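Local coordinates for tyrosine specific protein phosphatase (Trypanosoma cruzi, PDB 4AZ1) that probably removes phosphate from phosphotyrosine side chains of proteins, as a member of the classical protein tyrosine phosphatase family, at residues A[94-98]-A[99-103]; A[244-248]-A[249-253]; A[215-218]-A[219-222]; A[204-207]-A[208-211]. One frame throughout, in Å; residues are numbered along the deposited sequence. Where two conformers were deposited one is given.

Overall arrangement
Strand 90-93 of the central mixed sheet is left first: contact 1 (94-98 with 99-103) is the turn by which the chain passes from it into helix 101-110. Next along the chain comes contact 4 (204-207 with 208-211), an inner piece of helix 203-215; contact 3 (215-218 with 219-222) follows it along the chain, with no other touch between them, closing the loop from the end of that helix into strand 222-225. Contact 2 (244-248 with 249-253) ends helix 232-247 on the way to helix 255-266. All four follow in series, none nested or crossed. Contacts 1 and 2 lie on opposite sides of the chain's centre, their centres about 36 Å apart.

Contact 1. Residues A[94-98]-A[99-103]; sequences QAPVV and QGIPD. With FMT (formic acid), chain H.
Val97 and Val98 meet Gly100 and Ile101 in a local turn that leads the chain out of strand 90-93, through a short 3-10 segment, into helix 101-110 of the phosphatase domain. Two backbone bonds make the turn: Gly100 N donates to Val97 O at 2.7 Å, and Ile101 N to Val98 O at 3.2 Å. In the second, the donor stands well above the carbonyl plane, 67° out of it, consistent with the tight 3-10 winding. Ile101 leans back over the same peptides; with CG1 beside its backbone N (chi1 -74°), that methylene lies 3.4 Å from Val97 O and 4.0 Å from Pro96 CG, where the proline ring and the isoleucine chain meet at a slant. Farther back, Gln94 stretches out beyond CG, and its NE2 donates to O1 of a formic acid at 3.0 Å, a molecule probably taken up from the crystallisation liquor; Lys48 O accepts a further bond from this amide nitrogen. Asp103, in the first turn of the helix, forms a salt bridge with Lys48. Ile101 and Pro102 rest on Val145 of strand 142-145, while Leu52 of the second subunit packs against Val98 and Ile101.

Contact 2. Residues A[244-248]-A[249-253]; sequences THLER and GTLTD
His245 and Thr250 cross at a slant where helix 232-247 ends, the imidazole presenting its edge to the threonine. The histidine CG sits beside the backbone N (chi1 -76°), which brings ND1 to 3.1 Å from Thr250 OG1, with Thr250 CB in the plane of the ring. Thr250 holds OG1 between its own N and carbonyl carbon (chi1 43°); the hydroxyl thus faces back toward the helix, also 3.3 Å from His245 O. Arg248 also approaches this hydroxyl, with CG 3.4 Å from Thr250 OG1. Beyond CG the arginine chain bends at chi3 (50°), and one face of the guanidinium is laid over Thr244 CG2, which stands nearer the rim than the centre. The backbone beneath these side chains is a Schellman motif. Gly249, at positive phi, is its C-prime residue: Thr250 N donates to His245 O at 2.7 Å and Gly249 N to Leu246 O at 3.3 Å. A weak bond from Leu251 N also reaches His245 O. Past the turn, Leu251 lies alongside Leu246, both pointing the same way, with Leu251 CD2 4.1 Å from Leu246 CD1. Leu284 and Leu288 of helix 274-288 pack on Leu246, and Phe7 touches Leu251. The N-terminal segment also reaches the turn through polar groups: Asn5 ND2 donates to Leu246 O, and Asn5 OD1 accepts from Leu251 N.

Contact 3. Residues A[215-218]-A[219-222]; sequences NSPT and TVPV
Ser216 OG touches Val222 CG2 at 3.6 Å across the loop that carries the chain from helix 203-215 into strand 222-225, a helix-to-strand connection of the phosphatase fold. Between these two residues the backbone bends round at Thr218 and Thr219. Pro217 points its CB toward the second half of the loop: this atom is 3.8 Å from Thr219 OG1, and Pro217 CG is 4.3 Å from Val220 CG2, a loose apolar touch. The threonine hydroxyl is turned toward the proline by a chi1 of 48°, which sets OG1 between its own backbone N and carbonyl carbon. In the next shell, the serine hydroxyl is held by Val213 O at the end of the preceding helix, while Ser216 O accepts from His88 NE2. Leu115 of strand 115-118 packs on both Ser216 and Val222, and backbone bonds of Val222 with Lys89 and Val91 fasten the start of its strand beside strand 90-93. The two halves share no direct hydrogen bond, but one water spans them, donating to Val220 O at 2.7 Å and weakly to Thr218 O at 3.4 Å.

Contact 4. Residues A[204-207]-A[208-211]; sequences TSLE and ALLT
Glu207 of alpha-helix 203-215 has CG beside its backbone N (chi1 -79°) and then bends at chi2 (-74°), which keeps the carboxylate beside the helix at the level of its own residue, with OE1 directed toward the side of Thr211, one turn on. Thr211 sets OG1 beside its own N (chi1 -72°), facing Glu207. A water sits between the two side chains: it donates to Glu207 O and to Glu207 OE1, and accepts from Thr211 OG1 at 3.0 Å, so the hydroxyl and the carboxylate are joined through it rather than directly. The other carboxylate oxygen, OE2, forms a salt bridge with Arg287 of helix 274-288, and this ion pair probably helps to hold the bent chain in place. Beneath runs the regular ladder of bonds from N of residue i+4 to O of residue i, with Ala208 N on Thr204 O, Leu209 N on Ser205 O at 2.9 Å, Leu210 N on Leu206 O at 2.9 Å and Thr211 N on Glu207 O. Side chains lie against these carbonyls too: Ala208 CB is 3.4 Å from Ser205 O, and Leu210 CG is 3.3 Å from Leu206 O. The buried flank is leucine-rich. Leu209 rests on Val189 and Tyr191 of strand 184-191, whereas Leu206 and Leu210 pack on Leu236 of helix 232-247, so the helix is wedged between the sheet and its helical neighbours. Ser205 OG is hydrogen-bonded to Leu167 O. Between the leucines one turn apart, the methyl Leu206 CD1 comes to 4.2 Å from Leu209 CD1.

Contact 1. Residues A[94-98]-A[99-103]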
loop_
_atom_site.group_PDB
_atom_site.type_symbol
_atom_site.label_atom_id
_atom_site.label_comp_id
_atom_site.label_asym_id
_atom_site.label_seq_id
_atom_site.Cartn_x
_atom_site.Cartn_y
_atom_site.Cartn_z
ATOM N N GLN A 94 3.310 13.228 4.935
ATOM C CA GLN A 94 3.469 12.267 6.029
ATOM C C GLN A 94 4.168 11.031 5.477
ATOM O O GLN A 94 4.312 10.877 4.247
ATOM C CB GLN A 94 2.088 11.850 6.561
ATOM C CG GLN A 94 1.290 11.075 5.504
ATOM C CD GLN A 94 -0.043 10.530 6.005
ATOM O OE1 GLN A 94 -0.504 10.854 7.104
ATOM N NE2 GLN A 94 -0.670 9.696 5.187
ATOM N N ALA A 95 4.632 10.167 6.371
ATOM C CA ALA A 95 5.045 8.820 5.976
ATOM C C ALA A 95 3.738 8.078 5.668
ATOM O O ALA A 95 2.871 7.955 6.545
ATOM C CB ALA A 95 5.815 8.124 7.130
ATOM N N PRO A 96 3.578 7.603 4.424
ATOM C CA PRO A 96 2.318 6.921 4.055
ATOM C C PRO A 96 2.064 5.684 4.918
ATOM O O PRO A 96 3.019 4.977 5.278
ATOM C CB PRO A 96 2.553 6.496 2.592
ATOM C CG PRO A 96 4.089 6.393 2.468
ATOM C CD PRO A 96 4.595 7.535 3.351
ATOM N N VAL A 97 0.805 5.450 5.275
ATOM C CA VAL A 97 0.447 4.234 5.991
ATOM C C VAL A 97 0.388 3.098 4.975
ATOM O O VAL A 97 0.396 3.349 3.767
ATOM C CB VAL A 97 -0.890 4.379 6.742
ATOM C CG1 VAL A 97 -0.837 5.577 7.692
ATOM C CG2 VAL A 97 -2.048 4.533 5.761
ATOM N N VAL A 98 0.370 1.859 5.455
ATOM C CA VAL A 98 0.420 0.694 4.568
ATOM C C VAL A 98 -0.597 0.788 3.428
ATOM O O VAL A 98 -0.238 0.651 2.259
ATOM C CB VAL A 98 0.271 -0.626 5.360
ATOM C CG1 VAL A 98 0.013 -1.817 4.425
ATOM C CG2 VAL A 98 1.536 -0.861 6.186
ATOM N N GLN A 99 -1.847 1.094 3.761
ATOM C CA GLN A 99 -2.881 1.158 2.734
ATOM C C GLN A 99 -2.751 2.403 1.847
ATOM O O GLN A 99 -3.434 2.523 0.832
ATOM C CB GLN A 99 -4.279 1.061 3.352
ATOM C CG GLN A 99 -4.484 -0.174 4.243
ATOM C CD GLN A 99 -4.373 -1.513 3.503
ATOM O OE1 GLN A 99 -4.318 -1.568 2.271
ATOM N NE2 GLN A 99 -4.350 -2.604 4.268
ATOM N N GLY A 100 -1.851 3.312 2.212
ATOM C CA GLY A 100 -1.634 4.517 1.429
ATOM C C GLY A 100 -0.343 4.468 0.627
ATOM O O GLY A 100 -0.064 5.361 -0.180
ATOM N N ILE A 101 0.449 3.425 0.849
ATOM C CA ILE A 101 1.696 3.262 0.105
ATOM C C ILE A 101 1.508 3.153 -1.421
ATOM O O ILE A 101 2.300 3.734 -2.166
ATOM C CB ILE A 101 2.566 2.115 0.671
ATOM C CG1 ILE A 101 3.211 2.551 1.986
ATOM C CG2 ILE A 101 3.668 1.681 -0.319
ATOM C CD1 ILE A 101 3.894 1.395 2.740
ATOM N N PRO A 102 0.461 2.432 -1.892
ATOM C CA PRO A 102 0.327 2.382 -3.353
ATOM C C PRO A 102 0.098 3.780 -3.938
ATOM O O PRO A 102 0.639 4.090 -5.013
ATOM C CB PRO A 102 -0.915 1.507 -3.566
ATOM C CG PRO A 102 -1.021 0.670 -2.327
ATOM C CD PRO A 102 -0.515 1.548 -1.218
ATOM N N ASP A 103 -0.697 4.598 -3.249
ATOM C CA ASP A 103 -0.898 5.995 -3.643
ATOM C C ASP A 103 0.426 6.747 -3.687
ATOM O O ASP A 103 0.692 7.532 -4.607
ATOM C CB ASP A 103 -1.813 6.693 -2.642
ATOM C CG ASP A 103 -3.153 5.999 -2.495
ATOM O OD1 ASP A 103 -3.188 4.865 -1.944
ATOM O OD2 ASP A 103 -4.165 6.599 -2.922
HETATM C C FMT H . 1.537 9.949 2.266
HETATM O O1 FMT H . 0.358 10.275 2.467
HETATM O O2 FMT H . 2.479 10.733 2.068
#

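Contact 2. Residues A[244-248]-A[249-253]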
loop_
_atom_site.group_PDB
_atom_site.type_symbol
_atom_site.label_atom_id
_atom_site.label_comp_id
_atom_site.label_asym_id
_atom_site.label_seq_id
_atom_site.Cartn_x
_atom_site.Cartn_y
_atom_site.Cartn_z
ATOM N N THR A 244 19.657 29.175 1.277
ATOM C CA THR A 244 19.620 29.740 -0.070
ATOM C C THR A 244 19.656 31.263 0.021
ATOM O O THR A 244 20.355 31.921 -0.753
ATOM C CB THR A 244 18.373 29.288 -0.852
ATOM O OG1 THR A 244 18.351 27.855 -0.954
ATOM C CG2 THR A 244 18.377 29.892 -2.251
ATOM N N HIS A 245 18.922 31.832 0.974
ATOM C CA HIS A 245 19.000 33.282 1.194
ATOM C C HIS A 245 20.417 33.719 1.549
ATOM O O HIS A 245 20.903 34.746 1.064
ATOM C CB HIS A 245 18.000 33.725 2.270
ATOM C CG HIS A 245 16.591 33.769 1.776
ATOM N ND1 HIS A 245 16.117 34.786 0.974
ATOM C CD2 HIS A 245 15.564 32.899 1.928
ATOM C CE1 HIS A 245 14.855 34.550 0.671
ATOM N NE2 HIS A 245 14.492 33.413 1.242
ATOM N N LEU A 246 21.078 32.921 2.385
ATOM C CA LEU A 246 22.452 33.196 2.794
ATOM C C LEU A 246 23.360 33.218 1.569
ATOM O O LEU A 246 24.167 34.132 1.397
ATOM C CB LEU A 246 22.913 32.127 3.798
ATOM C CG LEU A 246 24.299 32.244 4.451
ATOM C CD1 LEU A 246 24.305 31.562 5.812
ATOM C CD2 LEU A 246 25.395 31.647 3.576
ATOM N N GLU A 247 23.216 32.202 0.723
ATOM C CA GLU A 247 24.047 32.052 -0.472
ATOM C C GLU A 247 23.831 33.129 -1.544
ATOM O O GLU A 247 24.727 33.384 -2.352
ATOM C CB GLU A 247 23.840 30.656 -1.081
ATOM C CG GLU A 247 24.566 29.544 -0.336
ATOM C CD GLU A 247 24.200 28.153 -0.844
ATOM O OE1 GLU A 247 23.128 27.997 -1.476
ATOM O OE2 GLU A 247 24.991 27.209 -0.612
ATOM N N ARG A 248 22.647 33.739 -1.568
ATOM C CA ARG A 248 22.369 34.794 -2.540
ATOM C C ARG A 248 22.296 36.178 -1.879
ATOM O O ARG A 248 21.775 37.140 -2.460
ATOM C CB ARG A 248 21.136 34.477 -3.411
ATOM C CG ARG A 248 19.851 34.230 -2.660
ATOM C CD ARG A 248 18.664 33.947 -3.579
ATOM N NE ARG A 248 18.909 32.921 -4.595
ATOM C CZ ARG A 248 17.957 32.395 -5.367
ATOM N NH1 ARG A 248 16.699 32.786 -5.219
ATOM N NH2 ARG A 248 18.251 31.472 -6.280
ATOM N N GLY A 249 22.836 36.267 -0.662
ATOM C CA GLY A 249 23.062 37.550 -0.022
ATOM C C GLY A 249 21.803 38.234 0.471
ATOM O O GLY A 249 21.798 39.447 0.690
ATOM N N THR A 250 20.739 37.459 0.666
ATOM C CA THR A 250 19.464 38.034 1.086
ATOM C C THR A 250 19.010 37.587 2.480
ATOM O O THR A 250 17.851 37.796 2.854
ATOM C CB THR A 250 18.362 37.740 0.066
ATOM O OG1 THR A 250 18.473 36.378 -0.361
ATOM C CG2 THR A 250 18.504 38.656 -1.147
ATOM N N LEU A 251 19.915 36.977 3.241
ATOM C CA LEU A 251 19.656 36.692 4.650
ATOM C C LEU A 251 19.387 37.992 5.404
ATOM O O LEU A 251 20.142 38.960 5.283
ATOM C CB LEU A 251 20.854 35.985 5.276
ATOM C CG LEU A 251 20.707 35.375 6.672
ATOM C CD1 LEU A 251 19.574 34.345 6.706
ATOM C CD2 LEU A 251 22.015 34.726 7.104
ATOM N N THR A 252 18.299 38.033 6.167
ATOM C CA THR A 252 18.033 39.194 7.016
ATOM C C THR A 252 17.781 38.712 8.433
ATOM O O THR A 252 17.741 37.508 8.687
ATOM C CB THR A 252 16.808 40.003 6.553
ATOM O OG1 THR A 252 15.618 39.247 6.810
ATOM C CG2 THR A 252 16.906 40.369 5.048
ATOM N N ASP A 253 17.578 39.651 9.347
ATOM C CA ASP A 253 17.337 39.320 10.747
ATOM C C ASP A 253 16.023 38.549 10.932
ATOM O O ASP A 253 15.820 37.894 11.951
ATOM C CB ASP A 253 17.362 40.619 11.584
ATOM C CG ASP A 253 17.208 40.370 13.077
ATOM O OD1 ASP A 253 17.747 39.361 13.601
ATOM O OD2 ASP A 253 16.540 41.197 13.728
#

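Contact 3. Residues A[215-218]-A[219-222]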
loop_
_atom_site.group_PDB
_atom_site.type_symbol
_atom_site.label_atom_id
_atom_site.label_comp_id
_atom_site.label_asym_id
_atom_site.label_seq_id
_atom_site.Cartn_x
_atom_site.Cartn_y
_atom_site.Cartn_z
ATOM N N ASN A 215 21.772 19.088 -5.812
ATOM C CA ASN A 215 22.254 18.352 -6.981
ATOM C C ASN A 215 21.115 17.632 -7.716
ATOM O O ASN A 215 21.319 17.059 -8.787
ATOM C CB ASN A 215 23.372 17.372 -6.574
ATOM C CG ASN A 215 24.630 18.081 -6.075
ATOM O OD1 ASN A 215 24.697 19.310 -6.051
ATOM N ND2 ASN A 215 25.630 17.302 -5.667
ATOM N N SER A 216 19.915 17.661 -7.135
ATOM C CA SER A 216 18.739 17.040 -7.761
ATOM C C SER A 216 18.131 18.005 -8.784
ATOM O O SER A 216 18.421 19.204 -8.748
ATOM C CB SER A 216 17.699 16.699 -6.695
ATOM O OG SER A 216 16.941 17.850 -6.379
ATOM N N PRO A 217 17.288 17.496 -9.706
ATOM C CA PRO A 217 16.731 18.380 -10.753
ATOM C C PRO A 217 15.636 19.345 -10.264
ATOM O O PRO A 217 14.821 19.002 -9.401
ATOM C CB PRO A 217 16.151 17.398 -11.786
ATOM C CG PRO A 217 15.937 16.128 -11.041
ATOM C CD PRO A 217 16.978 16.076 -9.950
ATOM N N THR A 218 15.615 20.545 -10.833
ATOM C CA THR A 218 14.680 21.578 -10.410
ATOM C C THR A 218 13.355 21.459 -11.153
ATOM O O THR A 218 12.404 22.195 -10.866
ATOM C CB THR A 218 15.258 22.979 -10.663
ATOM O OG1 THR A 218 15.444 23.175 -12.072
ATOM C CG2 THR A 218 16.589 23.135 -9.949
ATOM N N THR A 219 13.305 20.539 -12.114
ATOM C CA THR A 219 12.100 20.324 -12.914
ATOM C C THR A 219 10.976 19.606 -12.149
ATOM O O THR A 219 9.809 19.663 -12.553
ATOM C CB THR A 219 12.408 19.571 -14.230
ATOM O OG1 THR A 219 13.230 18.432 -13.953
ATOM C CG2 THR A 219 13.135 20.481 -15.218
ATOM N N VAL A 220 11.323 18.926 -11.057
ATOM C CA VAL A 220 10.328 18.226 -10.242
ATOM C C VAL A 220 10.562 18.521 -8.765
ATOM O O VAL A 220 11.702 18.746 -8.346
ATOM C CB VAL A 220 10.316 16.680 -10.503
ATOM C CG1 VAL A 220 9.772 16.362 -11.898
ATOM C CG2 VAL A 220 11.704 16.074 -10.316
ATOM N N PRO A 221 9.483 18.527 -7.964
ATOM C CA PRO A 221 9.677 18.850 -6.548
ATOM C C PRO A 221 10.400 17.711 -5.833
ATOM O O PRO A 221 10.294 16.545 -6.242
ATOM C CB PRO A 221 8.249 18.953 -6.003
ATOM C CG PRO A 221 7.322 18.758 -7.182
ATOM C CD PRO A 221 8.104 18.098 -8.258
ATOM N N VAL A 222 11.136 18.049 -4.782
ATOM C CA VAL A 222 11.744 17.045 -3.920
ATOM C C VAL A 222 10.732 16.619 -2.853
ATOM O O VAL A 222 10.172 17.468 -2.158
ATOM C CB VAL A 222 12.975 17.614 -3.209
ATOM C CG1 VAL A 222 13.470 16.635 -2.148
ATOM C CG2 VAL A 222 14.064 17.943 -4.230
HETATM O O HOH W 1 12.035 21.354 -7.623
#

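Contact 4. Residues A[204-207]-A[208-211]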
loop_
_atom_site.group_PDB
_atom_site.type_symbol
_atom_site.label_atom_id
_atom_site.label_comp_id
_atom_site.label_asym_id
_atom_site.label_seq_id
_atom_site.Cartn_x
_atom_site.Cartn_y
_atom_site.Cartn_z
ATOM N N THR A 204 26.798 17.961 10.079
ATOM C CA THR A 204 27.202 17.477 8.755
ATOM C C THR A 204 26.116 16.690 7.992
ATOM O O THR A 204 26.067 16.722 6.769
ATOM C CB THR A 204 28.495 16.637 8.833
ATOM O OG1 THR A 204 28.226 15.402 9.503
ATOM C CG2 THR A 204 29.570 17.385 9.598
ATOM N N SER A 205 25.244 15.994 8.708
ATOM C CA SER A 205 24.251 15.156 8.048
ATOM C C SER A 205 23.205 15.979 7.307
ATOM O O SER A 205 22.850 15.679 6.161
ATOM C CB SER A 205 23.571 14.233 9.059
ATOM O OG SER A 205 24.515 13.327 9.604
ATOM N N LEU A 206 22.707 17.011 7.974
ATOM C CA LEU A 206 21.766 17.940 7.363
ATOM C C LEU A 206 22.395 18.588 6.124
ATOM O O LEU A 206 21.759 18.669 5.070
ATOM C CB LEU A 206 21.366 19.008 8.382
ATOM C CG LEU A 206 19.896 19.398 8.465
ATOM C CD1 LEU A 206 19.007 18.185 8.297
ATOM C CD2 LEU A 206 19.619 20.056 9.805
ATOM N N GLU A 207 23.639 19.046 6.245
ATOM C CA GLU A 207 24.344 19.607 5.083
ATOM C C GLU A 207 24.429 18.613 3.913
ATOM O O GLU A 207 24.295 18.994 2.744
ATOM C CB GLU A 207 25.741 20.081 5.480
ATOM C CG GLU A 207 25.781 21.449 6.189
ATOM C CD GLU A 207 25.539 22.640 5.248
ATOM O OE1 GLU A 207 25.253 22.418 4.049
ATOM O OE2 GLU A 207 25.637 23.803 5.712
ATOM N N ALA A 208 24.633 17.336 4.233
ATOM C CA ALA A 208 24.743 16.302 3.214
ATOM C C ALA A 208 23.390 16.126 2.518
ATOM O O ALA A 208 23.316 16.013 1.292
ATOM C CB ALA A 208 25.197 14.996 3.839
ATOM N N LEU A 209 22.322 16.116 3.306
ATOM C CA LEU A 209 20.974 16.068 2.747
ATOM C C LEU A 209 20.718 17.241 1.796
ATOM O O LEU A 209 20.174 17.054 0.702
ATOM C CB LEU A 209 19.923 16.067 3.855
ATOM C CG LEU A 209 19.754 14.818 4.717
ATOM C CD1 LEU A 209 18.540 14.996 5.601
ATOM C CD2 LEU A 209 19.594 13.567 3.854
ATOM N N LEU A 210 21.121 18.443 2.207
ATOM C CA LEU A 210 20.885 19.628 1.389
ATOM C C LEU A 210 21.712 19.582 0.106
ATOM O O LEU A 210 21.296 20.111 -0.928
ATOM C CB LEU A 210 21.155 20.905 2.185
ATOM C CG LEU A 210 20.236 21.062 3.403
ATOM C CD1 LEU A 210 20.644 22.264 4.221
ATOM C CD2 LEU A 210 18.794 21.203 2.951
ATOM N N THR A 211 22.880 18.950 0.178
ATOM C CA THR A 211 23.699 18.742 -1.014
ATOM C C THR A 211 22.939 17.873 -2.011
ATOM O O THR A 211 22.908 18.179 -3.203
ATOM C CB THR A 211 25.061 18.129 -0.667
ATOM O OG1 THR A 211 25.866 19.119 -0.014
ATOM C CG2 THR A 211 25.781 17.648 -1.924
HETATM O O HOH W 2 25.060 21.365 1.760
#